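Local coordinates for citrate lyase subunit beta-like protein (Mycobacterium tuberculosis H37Rv, PDB 6CHU) that is a magnesium-dependent lyase of the HpcH/HpaI aldolase family, probably acting on acyl-CoA-type substrates and linked to itaconate dissimilation and leucine catabolism, at residues Ala55-Ala58 with Leu59-Thr62. Residues are numbered along the deposited sequence; the frame is centred on the assembly and turned at random.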
# COMPACT_ATOMS: atom_id res chain seq x y z
N ALA A 55 2.83 -38.03 -6.38
CA ALA A 55 2.15 -37.28 -5.33
C ALA A 55 0.64 -37.36 -5.48
O ALA A 55 -0.09 -37.44 -4.49
CB ALA A 55 2.62 -35.82 -5.33
N ARG A 56 0.15 -37.36 -6.73
CA ARG A 56 -1.28 -37.47 -6.97
C ARG A 56 -1.82 -38.83 -6.54
O ARG A 56 -2.93 -38.93 -6.01
CB ARG A 56 -1.59 -37.20 -8.44
CG ARG A 56 -1.23 -35.78 -8.84
CD ARG A 56 -1.52 -35.44 -10.30
NE ARG A 56 -1.01 -34.10 -10.57
CZ ARG A 56 0.01 -33.82 -11.37
NH1 ARG A 56 0.63 -34.79 -12.04
NH2 ARG A 56 0.40 -32.56 -11.51
N ASN A 57 -1.04 -39.90 -6.77
CA ASN A 57 -1.45 -41.22 -6.30
C ASN A 57 -1.45 -41.28 -4.78
O ASN A 57 -2.36 -41.85 -4.17
CB ASN A 57 -0.54 -42.30 -6.88
CG ASN A 57 -0.69 -42.44 -8.38
OD1 ASN A 57 -1.77 -42.20 -8.93
ND2 ASN A 57 0.38 -42.84 -9.05
N ALA A 58 -0.43 -40.69 -4.13
CA ALA A 58 -0.42 -40.68 -2.67
C ALA A 58 -1.61 -39.90 -2.13
O ALA A 58 -2.19 -40.26 -1.10
CB ALA A 58 0.89 -40.08 -2.16
N LEU A 59 -1.99 -38.83 -2.83
CA LEU A 59 -3.16 -38.05 -2.43
C LEU A 59 -4.40 -38.92 -2.36
O LEU A 59 -5.19 -38.82 -1.41
CB LEU A 59 -3.36 -36.89 -3.40
CG LEU A 59 -4.37 -35.83 -2.97
CD1 LEU A 59 -3.76 -34.98 -1.86
CD2 LEU A 59 -4.79 -34.98 -4.16
N ARG A 60 -4.59 -39.78 -3.36
CA ARG A 60 -5.74 -40.69 -3.36
C ARG A 60 -5.57 -41.80 -2.33
O ARG A 60 -6.55 -42.21 -1.68
CB ARG A 60 -5.92 -41.31 -4.74
CG ARG A 60 -6.06 -40.33 -5.90
CD ARG A 60 -6.33 -41.10 -7.19
NE ARG A 60 -6.15 -40.30 -8.39
CZ ARG A 60 -5.01 -40.21 -9.07
NH1 ARG A 60 -3.93 -40.88 -8.67
NH2 ARG A 60 -4.93 -39.45 -10.16
N ASP A 61 -4.35 -42.31 -2.16
CA ASP A 61 -4.15 -43.56 -1.43
C ASP A 61 -4.04 -43.40 0.08
O ASP A 61 -4.34 -44.35 0.81
CB ASP A 61 -2.88 -44.27 -1.94
CG ASP A 61 -3.00 -44.73 -3.38
OD1 ASP A 61 -4.14 -44.88 -3.87
OD2 ASP A 61 -1.96 -44.96 -4.02
N THR A 62 -3.63 -42.24 0.56
CA THR A 62 -3.33 -42.02 1.98
C THR A 62 -4.13 -40.82 2.45
O THR A 62 -3.61 -39.70 2.53
CB THR A 62 -1.82 -41.83 2.20
OG1 THR A 62 -1.12 -42.96 1.65
CG2 THR A 62 -1.50 -41.73 3.68
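D61 N reaches back to N57 O over 2.9 Å and L59 N to A55 O over the same distance, two of four successive i to i+4 bonds that carry the last turns of helix 52-61. This helix is the crossover of a beta-alpha-beta unit in the TIM barrel, joining strand 38-42 to strand 69-72, and its C-terminal end illustrates how a helix closes. The R60 N to R56 O bond is longer, at 3.2 Å. T62 is the first residue to leave helical geometry, yet its N still bonds to A58 O (3.0 Å); the same oxygen receives a second, weak bond from D61 N, so two amide groups converge on one carbonyl where the helix ends.

On the exposed side, R60 folds back along the helix toward N57. With CG beside its backbone N (chi1 -55°) and the chain extended from CG to NE, R60 brings NH1 within 2.5 Å of N57 OD1. The N-H...O angle of 118° makes this a weak hydrogen bond, and so short a separation leaves its exact geometry doubtful. The amide meets the guanidinium at its edge, the two planes turned 41° apart, while R56 O lies over one guanidinium face. D61, its CG also beside the backbone N, holds OD2 3.1 Å from N57 O, two acceptors with no hydrogen bond between them.

R56 reaches helix 79-89, where its NE and NH2 form salt bridges with D84 and D80; R60 lies against A87 and L59 packs on L88 of that helix, whereas A58 and T62 rest against P26 in a loop. A55, R56, A58 and L59 form the buried face of the helix. Within the turn, L59 CB sits 3.3 Å from R56 O.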